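Long-range contacts in chloroplast pentatricopeptide repeat protein 10 (Zea mays, PDB 4M59), which binds specific intergenic RNA segments of the chloroplast atpH 5'-UTR and psaJ 3'-UTR as a barrier to exonucleases, thereby stabilising chloroplast mRNAs: residues 86-94 with 112-121; 355-363 with 392-400. The protein carries 4 engineered substitutions. All coordinates share one frame; numbering follows the deposited sequence.

Contact 1 of 2, residues 86-94 with 112-121; sequences HDAVCALLD and VLHALSRAGR. With nucleotides of chain D.
Leu-93 and Leu-116 reach for each other tip to tip, CD2 to CD2 at 3.5 Å, and Val-89 CG1 meets Val-112 CG2 at 3.6 Å. Ala-115 packs its methyl against Val-89 CB and the sulfur of Cys-90 where the short helical segments cross, 111° between their directions. At one end, Asp-94 and Arg-121 form a salt bridge. NH1 of Arg-121 gives the main bond to the syn lone pair of Asp-94 OD2, 3.0 Å away. That oxygen sits 20° out of the guanidinium plane. The second bond, Arg-121 NH2 to Asp-94 OD1, is weak at 3.4 Å. A bend at chi3 (67°) turns the Arg-121 guanidinium to this carboxylate. At the other end, Arg-118 CD sits over one face of the His-86 ring, a CH-pi contact, and CE1 of His-86 comes within 3.7 Å of CE1 of His-114. C5' of U2 in RNA chain D lies 3.4 Å above the centre of the His-114 ring. With an alanine in place of His-114, U2 C5' would probably lose the ring beneath it and His-86 CE1 a neighbour. Further out, Leu-80 of helix 70-82 backs Val-89, and Arg-124 of helix 122-132 touches Leu-93 and Leu-116. Predicted repeats 1 and 2 thus meet through an apolar middle, an ion pair and an imidazole face on C5', a contact not itself dependent on the base.

Contact 2 of 2, residues 355-363 with 392-400; sequences WNTMLAVSG and TLIAAYGRC. Engineered in segment 355-363: Ser-362 (natural residue Cys). With nucleotides of chain C.
The guanidinium of Arg-399 turns its edge to the backbone of residues 359-361, and two carbonyl oxygens meet it there, close to its plane. NH2 gives a weak bond to Leu-359 O (2.8 Å, bent to 128°). NH1 is directed at Val-361 O; the modelled separation of 2.3 Å is implausibly short, so the detail of this bond is doubtful. CG of Arg-399 stands anti to the backbone N (chi1 -168°), and the chain then folds at chi2 and chi3, bringing both terminal nitrogens to that turn. As modelled, the guanidinium edge faces the carbonyls on either side of Ala-360.

Away from the charge, Leu-359 takes over. Its CD1 approaches Thr-392 OG1 at 3.3 Å, the two side chains crossing at about a right angle, and lies 4.0 Å from Leu-393 CD2. The Thr-392 hydroxyl is itself bonded to Thr-389 O. Ala-396 CB lies 4.0 Å from Leu-359 O. Val-374 of helix 367-380 also packs on Leu-359, while the hydroxyl of the engineered Ser-362 bonds Gly-328 O. U8 of RNA chain C passes beside Gly-363.

The short helical segments run nearly parallel, 18° between their directions, their axes 10.5 Å apart at closest. Side-by-side first helices of successive helix-turn-helix units, here predicted repeats 9 and 10, are typical of alpha solenoids such as the pentatricopeptide repeat superhelix, where the first helices line the inner, RNA-facing surface.

From the N terminus, contact 1 comes first: 17 intervening residues, which include the start of helix 106-117, bring that helix back across helix 86-95 and join predicted repeats 1 and 2. The chain winds through several more helical pairs before contact 2 closes a longer loop of 28 residues, carrying helix 367-380, and joins predicted repeats 9 and 10. The two neither nest nor cross. They lie on opposite sides of the chain's centre, centres about 50 Å apart, and meet different RNA strands. The dimer adds a link: Asp-87 bonds Ser-402 and Thr-404 of the second subunit, and Arg-118 packs on its Arg-365, so that subunit's counterpart of contact 2 should lie near contact 1.

Contact 1 of 2, residues 86-94 with 112-121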
loop_
_atom_site.group_PDB
_atom_site.type_symbol
_atom_site.label_atom_id
_atom_site.label_comp_id
_atom_site.label_asym_id
_atom_site.label_seq_id
_atom_site.Cartn_x
_atom_site.Cartn_y
_atom_site.Cartn_z
ATOM N N HIS A 86 3.130 -18.291 22.313
ATOM C CA HIS A 86 2.147 -19.338 22.231
ATOM C C HIS A 86 2.619 -20.601 21.535
ATOM O O HIS A 86 2.198 -21.681 21.884
ATOM C CB HIS A 86 0.895 -18.795 21.553
ATOM C CG HIS A 86 0.468 -17.461 22.066
ATOM N ND1 HIS A 86 -0.060 -17.283 23.320
ATOM C CD2 HIS A 86 0.492 -16.241 21.489
ATOM C CE1 HIS A 86 -0.345 -16.006 23.497
ATOM N NE2 HIS A 86 -0.019 -15.351 22.401
ATOM N N ASP A 87 3.480 -20.477 20.540
ATOM C CA ASP A 87 3.899 -21.651 19.793
ATOM C C ASP A 87 4.728 -22.531 20.673
ATOM O O ASP A 87 4.741 -23.740 20.531
ATOM C CB ASP A 87 4.712 -21.261 18.565
ATOM C CG ASP A 87 5.292 -22.457 17.848
ATOM O OD1 ASP A 87 4.541 -23.160 17.156
ATOM O OD2 ASP A 87 6.500 -22.691 17.967
ATOM N N ALA A 88 5.424 -21.906 21.597
ATOM C CA ALA A 88 6.368 -22.604 22.422
ATOM C C ALA A 88 5.641 -23.439 23.442
ATOM O O ALA A 88 6.128 -24.466 23.876
ATOM C CB ALA A 88 7.256 -21.618 23.092
ATOM N N VAL A 89 4.458 -22.991 23.818
ATOM C CA VAL A 89 3.643 -23.703 24.776
ATOM C C VAL A 89 2.923 -24.864 24.117
ATOM O O VAL A 89 2.694 -25.888 24.735
ATOM C CB VAL A 89 2.623 -22.773 25.429
ATOM C CG1 VAL A 89 1.924 -23.471 26.545
ATOM C CG2 VAL A 89 3.300 -21.538 25.947
ATOM N N CYS A 90 2.581 -24.708 22.851
ATOM C CA CYS A 90 1.955 -25.792 22.120
ATOM C C CYS A 90 2.986 -26.848 21.850
ATOM O O CYS A 90 2.666 -27.951 21.470
ATOM C CB CYS A 90 1.359 -25.297 20.810
ATOM S SG CYS A 90 -0.001 -24.176 20.979
ATOM N N ALA A 91 4.240 -26.492 22.049
ATOM C CA ALA A 91 5.327 -27.415 21.860
ATOM C C ALA A 91 5.437 -28.322 23.052
ATOM O O ALA A 91 5.526 -29.529 22.913
ATOM C CB ALA A 91 6.590 -26.664 21.688
ATOM N N LEU A 92 5.439 -27.713 24.227
ATOM C CA LEU A 92 5.502 -28.416 25.494
ATOM C C LEU A 92 4.356 -29.371 25.618
ATOM O O LEU A 92 4.472 -30.429 26.209
ATOM C CB LEU A 92 5.405 -27.417 26.616
ATOM C CG LEU A 92 6.547 -26.428 26.623
ATOM C CD1 LEU A 92 6.298 -25.355 27.634
ATOM C CD2 LEU A 92 7.806 -27.158 26.962
ATOM N N LEU A 93 3.232 -28.976 25.063
ATOM C CA LEU A 93 2.075 -29.819 25.049
ATOM C C LEU A 93 2.349 -31.026 24.183
ATOM O O LEU A 93 1.835 -32.107 24.422
ATOM C CB LEU A 93 0.917 -29.034 24.476
ATOM C CG LEU A 93 -0.335 -29.828 24.190
ATOM C CD1 LEU A 93 -1.205 -29.791 25.387
ATOM C CD2 LEU A 93 -1.017 -29.232 23.028
ATOM N N ASP A 94 3.124 -30.820 23.123
ATOM C CA ASP A 94 3.310 -31.850 22.107
ATOM C C ASP A 94 4.464 -32.805 22.398
ATOM O O ASP A 94 4.414 -33.975 22.020
ATOM C CB ASP A 94 3.476 -31.213 20.727
ATOM C CG ASP A 94 2.198 -30.581 20.220
ATOM O OD1 ASP A 94 1.111 -31.108 20.532
ATOM O OD2 ASP A 94 2.276 -29.558 19.511
ATOM N N VAL A 112 -2.445 -22.839 28.159
ATOM C CA VAL A 112 -2.181 -23.714 27.038
ATOM C C VAL A 112 -3.365 -23.740 26.116
ATOM O O VAL A 112 -3.231 -23.756 24.909
ATOM C CB VAL A 112 -1.904 -25.120 27.545
ATOM C CG1 VAL A 112 -1.745 -26.080 26.409
ATOM C CG2 VAL A 112 -0.678 -25.113 28.392
ATOM N N LEU A 113 -4.543 -23.751 26.707
ATOM C CA LEU A 113 -5.776 -23.749 25.959
ATOM C C LEU A 113 -5.842 -22.544 25.071
ATOM O O LEU A 113 -6.244 -22.630 23.927
ATOM C CB LEU A 113 -6.948 -23.710 26.920
ATOM C CG LEU A 113 -7.429 -25.057 27.417
ATOM C CD1 LEU A 113 -8.511 -24.852 28.406
ATOM C CD2 LEU A 113 -7.947 -25.823 26.259
ATOM N N HIS A 114 -5.443 -21.414 25.611
ATOM C CA HIS A 114 -5.462 -20.202 24.850
ATOM C C HIS A 114 -4.428 -20.283 23.766
ATOM O O HIS A 114 -4.605 -19.743 22.695
ATOM C CB HIS A 114 -5.164 -19.023 25.741
ATOM C CG HIS A 114 -4.990 -17.747 24.997
ATOM N ND1 HIS A 114 -3.860 -16.975 25.103
ATOM C CD2 HIS A 114 -5.805 -17.114 24.123
ATOM C CE1 HIS A 114 -3.983 -15.916 24.330
ATOM N NE2 HIS A 114 -5.154 -15.974 23.727
ATOM N N ALA A 115 -3.340 -20.977 24.059
ATOM C CA ALA A 115 -2.277 -21.143 23.092
ATOM C C ALA A 115 -2.717 -22.044 21.964
ATOM O O ALA A 115 -2.322 -21.862 20.828
ATOM C CB ALA A 115 -1.061 -21.708 23.760
ATOM N N LEU A 116 -3.545 -23.022 22.286
ATOM C CA LEU A 116 -4.078 -23.915 21.283
ATOM C C LEU A 116 -5.141 -23.223 20.479
ATOM O O LEU A 116 -5.418 -23.595 19.351
ATOM C CB LEU A 116 -4.681 -25.136 21.942
ATOM C CG LEU A 116 -3.709 -26.109 22.570
ATOM C CD1 LEU A 116 -4.489 -27.211 23.197
ATOM C CD2 LEU A 116 -2.858 -26.638 21.483
ATOM N N SER A 117 -5.749 -22.218 21.072
ATOM C CA SER A 117 -6.822 -21.505 20.433
ATOM C C SER A 117 -6.250 -20.544 19.426
ATOM O O SER A 117 -6.869 -20.245 18.422
ATOM C CB SER A 117 -7.633 -20.753 21.481
ATOM O OG SER A 117 -8.824 -20.232 20.939
ATOM N N ARG A 118 -5.051 -20.043 19.716
ATOM C CA ARG A 118 -4.413 -19.034 18.882
ATOM C C ARG A 118 -3.716 -19.644 17.673
ATOM O O ARG A 118 -3.071 -18.937 16.902
ATOM C CB ARG A 118 -3.406 -18.231 19.704
ATOM C CG ARG A 118 -4.000 -17.024 20.406
ATOM C CD ARG A 118 -3.166 -15.780 20.165
ATOM N NE ARG A 118 -3.982 -14.659 19.710
ATOM C CZ ARG A 118 -3.740 -13.959 18.606
ATOM N NH1 ARG A 118 -4.534 -12.953 18.270
ATOM N NH2 ARG A 118 -2.704 -14.268 17.840
ATOM N N ALA A 119 -3.849 -20.954 17.506
ATOM C CA ALA A 119 -3.196 -21.627 16.411
ATOM C C ALA A 119 -4.238 -22.358 15.602
ATOM O O ALA A 119 -3.932 -23.047 14.643
ATOM C CB ALA A 119 -2.183 -22.571 16.943
ATOM N N GLY A 120 -5.485 -22.196 16.008
ATOM C CA GLY A 120 -6.592 -22.787 15.303
ATOM C C GLY A 120 -6.734 -24.225 15.677
ATOM O O GLY A 120 -7.512 -24.954 15.095
ATOM N N ARG A 121 -5.953 -24.656 16.661
ATOM C CA ARG A 121 -6.016 -26.037 17.119
ATOM C C ARG A 121 -7.151 -26.204 18.119
ATOM O O ARG A 121 -6.927 -26.529 19.282
ATOM C CB ARG A 121 -4.682 -26.458 17.736
ATOM C CG ARG A 121 -3.503 -26.313 16.791
ATOM C CD ARG A 121 -2.222 -26.839 17.413
ATOM N NE ARG A 121 -2.263 -28.283 17.600
ATOM C CZ ARG A 121 -1.360 -28.970 18.287
ATOM N NH1 ARG A 121 -0.343 -28.343 18.859
ATOM N NH2 ARG A 121 -1.472 -30.285 18.407
ATOM P P U D 2 -4.242 -13.098 27.959
ATOM O OP1 U D 2 -3.754 -12.828 26.581
ATOM O OP2 U D 2 -4.297 -11.992 28.944
ATOM O "O5'" U D 2 -5.700 -13.729 27.834
ATOM C "C5'" U D 2 -5.926 -14.915 27.085
ATOM C "C4'" U D 2 -7.400 -15.186 26.926
ATOM O "O4'" U D 2 -8.014 -15.343 28.229
ATOM C "C3'" U D 2 -8.202 -14.070 26.271
ATOM O "O3'" U D 2 -8.103 -14.097 24.856
ATOM C "C2'" U D 2 -9.612 -14.300 26.807
ATOM O "O2'" U D 2 -10.271 -15.325 26.077
ATOM C "C1'" U D 2 -9.325 -14.817 28.219
ATOM N N1 U D 2 -9.414 -13.756 29.251
ATOM C C2 U D 2 -10.595 -13.628 29.963
ATOM O O2 U D 2 -11.566 -14.340 29.776
ATOM N N3 U D 2 -10.610 -12.629 30.909
ATOM C C4 U D 2 -9.581 -11.766 31.210
ATOM O O4 U D 2 -9.735 -10.915 32.085
ATOM C C5 U D 2 -8.396 -11.958 30.437
ATOM C C6 U D 2 -8.350 -12.923 29.512
#

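Contact 2 of 2, residues 355-363 with 392-400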
loop_
_atom_site.group_PDB
_atom_site.type_symbol
_atom_site.label_atom_id
_atom_site.label_comp_id
_atom_site.label_asym_id
_atom_site.label_seq_id
_atom_site.Cartn_x
_atom_site.Cartn_y
_atom_site.Cartn_z
ATOM N N TRP A 355 -1.050 23.535 4.486
ATOM C CA TRP A 355 -0.441 23.663 3.179
ATOM C C TRP A 355 0.219 22.388 2.708
ATOM O O TRP A 355 0.089 22.003 1.560
ATOM C CB TRP A 355 0.580 24.781 3.186
ATOM C CG TRP A 355 0.002 26.067 3.541
ATOM C CD1 TRP A 355 0.340 26.838 4.583
ATOM C CD2 TRP A 355 -1.041 26.743 2.859
ATOM N NE1 TRP A 355 -0.419 27.963 4.601
ATOM C CE2 TRP A 355 -1.276 27.927 3.540
ATOM C CE3 TRP A 355 -1.797 26.465 1.730
ATOM C CZ2 TRP A 355 -2.232 28.826 3.142
ATOM C CZ3 TRP A 355 -2.740 27.356 1.338
ATOM C CH2 TRP A 355 -2.952 28.520 2.036
ATOM N N ASN A 356 0.979 21.768 3.604
ATOM C CA ASN A 356 1.713 20.553 3.279
ATOM C C ASN A 356 0.755 19.430 2.923
ATOM O O ASN A 356 1.042 18.597 2.065
ATOM C CB ASN A 356 2.603 20.134 4.450
ATOM C CG ASN A 356 3.913 19.521 3.996
ATOM O OD1 ASN A 356 3.931 18.477 3.344
ATOM N ND2 ASN A 356 5.018 20.170 4.341
ATOM N N THR A 357 -0.390 19.415 3.595
ATOM C CA THR A 357 -1.414 18.450 3.320
ATOM C C THR A 357 -1.906 18.726 1.922
ATOM O O THR A 357 -2.103 17.814 1.139
ATOM C CB THR A 357 -2.543 18.577 4.334
ATOM O OG1 THR A 357 -2.021 18.383 5.647
ATOM C CG2 THR A 357 -3.582 17.551 4.100
ATOM N N MET A 358 -2.088 20.002 1.602
ATOM C CA MET A 358 -2.609 20.388 0.296
ATOM C C MET A 358 -1.662 20.051 -0.853
ATOM O O MET A 358 -2.100 19.886 -1.988
ATOM C CB MET A 358 -2.962 21.876 0.278
ATOM C CG MET A 358 -3.985 22.276 1.327
ATOM S SD MET A 358 -5.520 22.900 0.619
ATOM C CE MET A 358 -5.778 21.751 -0.726
ATOM N N LEU A 359 -0.366 19.946 -0.567
ATOM C CA LEU A 359 0.599 19.672 -1.615
ATOM C C LEU A 359 1.053 18.227 -1.616
ATOM O O LEU A 359 1.859 17.820 -2.442
ATOM C CB LEU A 359 1.812 20.569 -1.460
ATOM C CG LEU A 359 1.529 22.050 -1.362
ATOM C CD1 LEU A 359 2.805 22.741 -1.068
ATOM C CD2 LEU A 359 0.964 22.525 -2.650
ATOM N N ALA A 360 0.534 17.452 -0.682
ATOM C CA ALA A 360 0.881 16.055 -0.590
ATOM C C ALA A 360 -0.095 15.258 -1.409
ATOM O O ALA A 360 -0.276 14.070 -1.192
ATOM C CB ALA A 360 0.826 15.614 0.825
ATOM N N VAL A 361 -0.762 15.940 -2.333
ATOM C CA VAL A 361 -1.849 15.349 -3.102
ATOM C C VAL A 361 -1.370 14.264 -4.056
ATOM O O VAL A 361 -0.198 14.214 -4.427
ATOM C CB VAL A 361 -2.633 16.417 -3.885
ATOM C CG1 VAL A 361 -1.848 16.875 -5.102
ATOM C CG2 VAL A 361 -4.001 15.886 -4.285
ATOM N N SER A 362 -2.293 13.392 -4.446
ATOM C CA SER A 362 -1.986 12.286 -5.343
ATOM C C SER A 362 -1.909 12.756 -6.790
ATOM O O SER A 362 -2.836 13.386 -7.296
ATOM C CB SER A 362 -3.033 11.188 -5.201
ATOM O OG SER A 362 -3.883 11.442 -4.096
ATOM N N GLY A 363 -0.801 12.442 -7.450
ATOM C CA GLY A 363 -0.610 12.810 -8.839
ATOM C C GLY A 363 -1.845 12.536 -9.672
ATOM O O GLY A 363 -2.587 11.588 -9.407
ATOM N N THR A 392 8.971 21.097 -0.982
ATOM C CA THR A 392 7.678 20.505 -1.218
ATOM C C THR A 392 7.131 20.976 -2.544
ATOM O O THR A 392 6.713 20.183 -3.371
ATOM C CB THR A 392 6.724 20.927 -0.143
ATOM O OG1 THR A 392 5.991 22.058 -0.605
ATOM C CG2 THR A 392 7.481 21.325 1.073
ATOM N N LEU A 393 7.123 22.292 -2.728
ATOM C CA LEU A 393 6.598 22.896 -3.943
ATOM C C LEU A 393 7.330 22.361 -5.164
ATOM O O LEU A 393 6.709 22.037 -6.173
ATOM C CB LEU A 393 6.701 24.419 -3.877
ATOM C CG LEU A 393 5.640 25.114 -3.024
ATOM C CD1 LEU A 393 6.126 26.476 -2.562
ATOM C CD2 LEU A 393 4.333 25.242 -3.791
ATOM N N ILE A 394 8.652 22.264 -5.070
ATOM C CA ILE A 394 9.422 21.714 -6.160
ATOM C C ILE A 394 9.011 20.272 -6.418
ATOM O O ILE A 394 8.943 19.828 -7.556
ATOM C CB ILE A 394 10.904 21.797 -5.842
ATOM C CG1 ILE A 394 11.343 23.252 -5.851
ATOM C CG2 ILE A 394 11.712 21.033 -6.838
ATOM C CD1 ILE A 394 12.741 23.452 -5.434
ATOM N N ALA A 395 8.698 19.553 -5.353
ATOM C CA ALA A 395 8.337 18.154 -5.455
ATOM C C ALA A 395 6.988 17.954 -6.116
ATOM O O ALA A 395 6.830 17.082 -6.957
ATOM C CB ALA A 395 8.348 17.521 -4.100
ATOM N N ALA A 396 6.010 18.764 -5.734
ATOM C CA ALA A 396 4.683 18.670 -6.324
ATOM C C ALA A 396 4.687 19.075 -7.788
ATOM O O ALA A 396 4.138 18.374 -8.617
ATOM C CB ALA A 396 3.701 19.504 -5.556
ATOM N N TYR A 397 5.310 20.210 -8.086
ATOM C CA TYR A 397 5.438 20.671 -9.462
ATOM C C TYR A 397 6.245 19.655 -10.260
ATOM O O TYR A 397 6.087 19.537 -11.474
ATOM C CB TYR A 397 6.112 22.043 -9.508
ATOM C CG TYR A 397 5.142 23.201 -9.550
ATOM C CD1 TYR A 397 3.879 23.057 -10.109
ATOM C CD2 TYR A 397 5.488 24.438 -9.026
ATOM C CE1 TYR A 397 2.991 24.112 -10.147
ATOM C CE2 TYR A 397 4.605 25.501 -9.060
ATOM C CZ TYR A 397 3.359 25.332 -9.622
ATOM O OH TYR A 397 2.476 26.388 -9.659
ATOM N N GLY A 398 7.111 18.926 -9.564
ATOM C CA GLY A 398 7.907 17.895 -10.184
ATOM C C GLY A 398 7.150 16.604 -10.306
ATOM O O GLY A 398 7.446 15.769 -11.140
ATOM N N ARG A 399 6.153 16.452 -9.458
ATOM C CA ARG A 399 5.354 15.243 -9.421
ATOM C C ARG A 399 4.286 15.242 -10.502
ATOM O O ARG A 399 3.917 14.200 -11.016
ATOM C CB ARG A 399 4.726 15.110 -8.046
ATOM C CG ARG A 399 4.102 13.785 -7.766
ATOM C CD ARG A 399 4.367 13.387 -6.340
ATOM N NE ARG A 399 4.245 14.502 -5.418
ATOM C CZ ARG A 399 3.110 14.870 -4.852
ATOM N NH1 ARG A 399 1.996 14.213 -5.125
ATOM N NH2 ARG A 399 3.089 15.897 -4.020
ATOM N N CYS A 400 3.796 16.411 -10.851
ATOM C CA CYS A 400 2.845 16.535 -11.925
ATOM C C CYS A 400 3.570 16.667 -13.234
ATOM O O CYS A 400 3.049 16.380 -14.276
ATOM C CB CYS A 400 1.926 17.720 -11.697
ATOM S SG CYS A 400 2.644 19.214 -11.242
ATOM P P U C 8 -0.997 5.128 -8.133
ATOM O OP1 U C 8 -0.009 4.441 -7.263
ATOM O OP2 U C 8 -2.256 5.649 -7.544
ATOM O "O5'" U C 8 -0.251 6.318 -8.882
ATOM C "C5'" U C 8 1.087 6.146 -9.384
ATOM C "C4'" U C 8 1.780 7.484 -9.496
ATOM O "O4'" U C 8 1.386 8.123 -10.739
ATOM C "C3'" U C 8 1.479 8.477 -8.378
ATOM O "O3'" U C 8 2.660 9.145 -7.946
ATOM C "C2'" U C 8 0.457 9.422 -9.002
ATOM O "O2'" U C 8 0.536 10.735 -8.482
ATOM C "C1'" U C 8 0.868 9.410 -10.472
ATOM N N1 U C 8 -0.260 9.641 -11.384
ATOM C C2 U C 8 -0.066 10.503 -12.447
ATOM O O2 U C 8 0.993 11.070 -12.652
ATOM N N3 U C 8 -1.159 10.673 -13.257
ATOM C C4 U C 8 -2.400 10.086 -13.122
ATOM O O4 U C 8 -3.286 10.343 -13.940
ATOM C C5 U C 8 -2.521 9.207 -12.000
ATOM C C6 U C 8 -1.474 9.020 -11.190
#